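Local coordinates for protein endo-1,4-beta-xylanase 1 (Hypocrea jecorina, PDB 1XYN) that hydrolyses internal beta-1,4-xylosidic linkages in the main chain of xylan, a plant cell-wall hemicellulose, releasing xylooligosaccharides and xylose, at residues A[68-73]-A[153-158]. Residues are numbered along the deposited sequence; the frame is centred on the assembly and turned at random.
Sequences WSTNPL and LGQMNY
Trp-68 and Tyr-158 lie alongside each other where the antiparallel strands 60-70 and 155-166 run together, an example of a beta ladder that probably presents an aromatic side chain, that of Tyr-158, to substrate. Tracing Trp-68 outward, CB packs against CB of Asn-157 at 4.1 Å. CG sits anti to the carbonyl carbon (chi1 -74°), which carries the indole along the neighbouring tyrosine, and CD1 of Trp-68 then lies 3.4 Å from CZ of Tyr-158. NE1 of Trp-68 lies 3.2 Å from Tyr-158 OH and is hydrogen-bonded to Tyr-66 OH. The far rim of the indole meets Leu-73 CG edge-on, and other parts of the ring touch Phe-121 and Glu-75, the predicted nucleophile. The pyrrole and phenol planes are inclined at 48°, an oblique pairing. Tyr-158, probably a substrate-binding residue as in related enzymes, is also stacked on Tyr-5; an alanine here would probably leave CD1 of Trp-68 and the ring of Tyr-5 without their aromatic neighbour.

Backbone hydrogen bonds hold the two strands together. Trp-68 N donates to Tyr-158 O, and Asn-157 N donates to Trp-68 O. Farther along, Thr-70 and Gln-155 form a hydrogen-bonded pair, with Thr-70 N to Gln-155 O at 2.9 Å and Gln-155 N to Thr-70 O at 2.7 Å. From within the ladder, Ser-69 reaches past its end: OG, turned anti to N (chi1 170°), accepts the Gly-154 N-H at 2.7 Å. Gly-154 CA lies 3.3 Å from Thr-70 O, in a CA-H...O contact, close to Pro-72 and the cis peptide bond before it. Polar backbone and serine bonds thus set the strands, while ring packing and the NE1 bond to Tyr-66 settle the indole, consistent with the aromatic pair lining a wall of the family 11 xylan cleft.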
loop_
_atom_site.group_PDB
_atom_site.type_symbol
_atom_site.label_atom_id
_atom_site.label_comp_id
_atom_site.label_asym_id
_atom_site.label_seq_id
_atom_site.Cartn_x
_atom_site.Cartn_y
_atom_site.Cartn_z
ATOM N N TRP A 68 14.217 2.998 7.584
ATOM C CA TRP A 68 14.145 3.802 6.374
ATOM C C TRP A 68 15.444 4.565 6.135
ATOM O O TRP A 68 16.290 4.691 7.018
ATOM C CB TRP A 68 12.987 4.799 6.460
ATOM C CG TRP A 68 11.657 4.160 6.306
ATOM C CD1 TRP A 68 10.965 3.488 7.262
ATOM C CD2 TRP A 68 10.879 4.065 5.101
ATOM N NE1 TRP A 68 9.808 2.968 6.732
ATOM C CE2 TRP A 68 9.727 3.308 5.407
ATOM C CE3 TRP A 68 11.043 4.544 3.790
ATOM C CZ2 TRP A 68 8.744 3.013 4.455
ATOM C CZ3 TRP A 68 10.065 4.252 2.845
ATOM C CH2 TRP A 68 8.931 3.494 3.184
ATOM N N SER A 69 15.562 5.110 4.936
ATOM C CA SER A 69 16.729 5.870 4.526
ATOM C C SER A 69 16.224 6.903 3.527
ATOM O O SER A 69 15.203 6.685 2.875
ATOM C CB SER A 69 17.740 4.923 3.869
ATOM O OG SER A 69 18.798 5.619 3.252
ATOM N N THR A 70 16.886 8.053 3.462
ATOM C CA THR A 70 16.486 9.094 2.525
ATOM C C THR A 70 17.619 9.473 1.585
ATOM O O THR A 70 18.795 9.373 1.941
ATOM C CB THR A 70 15.939 10.362 3.230
ATOM O OG1 THR A 70 16.828 10.763 4.272
ATOM C CG2 THR A 70 14.570 10.091 3.823
ATOM N N ASN A 71 17.239 9.831 0.358
ATOM C CA ASN A 71 18.164 10.232 -0.704
ATOM C C ASN A 71 19.318 9.244 -0.909
ATOM O O ASN A 71 20.473 9.559 -0.623
ATOM C CB ASN A 71 18.699 11.638 -0.426
ATOM C CG ASN A 71 19.228 12.311 -1.669
ATOM O OD1 ASN A 71 18.510 12.475 -2.661
ATOM N ND2 ASN A 71 20.488 12.715 -1.623
ATOM N N PRO A 72 19.026 8.057 -1.470
ATOM C CA PRO A 72 17.726 7.555 -1.936
ATOM C C PRO A 72 16.770 7.065 -0.837
ATOM O O PRO A 72 17.204 6.702 0.259
ATOM C CB PRO A 72 18.137 6.393 -2.835
ATOM C CG PRO A 72 19.295 5.808 -2.081
ATOM C CD PRO A 72 20.079 7.044 -1.684
ATOM N N LEU A 73 15.474 7.030 -1.160
ATOM C CA LEU A 73 14.451 6.555 -0.229
ATOM C C LEU A 73 14.503 5.026 -0.225
ATOM O O LEU A 73 14.264 4.394 -1.256
ATOM C CB LEU A 73 13.057 7.045 -0.649
ATOM C CG LEU A 73 11.860 6.571 0.193
ATOM C CD1 LEU A 73 12.011 7.023 1.635
ATOM C CD2 LEU A 73 10.564 7.089 -0.393
ATOM N N LEU A 153 22.427 2.742 0.071
ATOM C CA LEU A 153 21.648 3.442 1.109
ATOM C C LEU A 153 21.978 4.935 1.167
ATOM O O LEU A 153 23.049 5.362 0.727
ATOM C CB LEU A 153 21.904 2.842 2.494
ATOM C CG LEU A 153 21.345 1.478 2.891
ATOM C CD1 LEU A 153 21.683 1.200 4.340
ATOM C CD2 LEU A 153 19.840 1.468 2.710
ATOM N N GLY A 154 21.052 5.722 1.711
ATOM C CA GLY A 154 21.253 7.160 1.835
ATOM C C GLY A 154 21.396 7.576 3.288
ATOM O O GLY A 154 22.037 6.865 4.069
ATOM N N GLN A 155 20.818 8.725 3.651
ATOM C CA GLN A 155 20.864 9.231 5.027
ATOM C C GLN A 155 19.966 8.376 5.919
ATOM O O GLN A 155 18.816 8.107 5.575
ATOM C CB GLN A 155 20.354 10.667 5.099
ATOM C CG GLN A 155 20.890 11.599 4.041
ATOM C CD GLN A 155 20.085 12.886 3.953
ATOM O OE1 GLN A 155 19.730 13.341 2.861
ATOM N NE2 GLN A 155 19.782 13.475 5.105
ATOM N N MET A 156 20.472 7.996 7.088
ATOM C CA MET A 156 19.708 7.181 8.022
ATOM C C MET A 156 18.534 7.924 8.649
ATOM O O MET A 156 18.678 9.047 9.141
ATOM C CB MET A 156 20.610 6.672 9.152
ATOM C CG MET A 156 21.580 5.583 8.743
ATOM S SD MET A 156 20.759 4.034 8.421
ATOM C CE MET A 156 21.266 3.122 9.837
ATOM N N ASN A 157 17.365 7.289 8.606
ATOM C CA ASN A 157 16.171 7.841 9.219
ATOM C C ASN A 157 15.874 6.920 10.403
ATOM O O ASN A 157 16.807 6.357 10.962
ATOM C CB ASN A 157 15.009 7.901 8.239
ATOM C CG ASN A 157 13.915 8.839 8.711
ATOM O OD1 ASN A 157 13.000 8.441 9.437
ATOM N ND2 ASN A 157 14.025 10.103 8.326
ATOM N N TYR A 158 14.610 6.705 10.766
ATOM C CA TYR A 158 14.340 5.857 11.921
ATOM C C TYR A 158 14.712 4.381 11.755
ATOM O O TYR A 158 14.796 3.861 10.638
ATOM C CB TYR A 158 12.912 6.049 12.445
ATOM C CG TYR A 158 11.797 5.435 11.624
ATOM C CD1 TYR A 158 11.464 4.084 11.769
ATOM C CD2 TYR A 158 11.021 6.220 10.765
ATOM C CE1 TYR A 158 10.390 3.531 11.087
ATOM C CE2 TYR A 158 9.940 5.678 10.082
ATOM C CZ TYR A 158 9.628 4.331 10.246
ATOM O OH TYR A 158 8.562 3.773 9.561
HETATM O O HOH W 1 17.713 3.959 9.553
#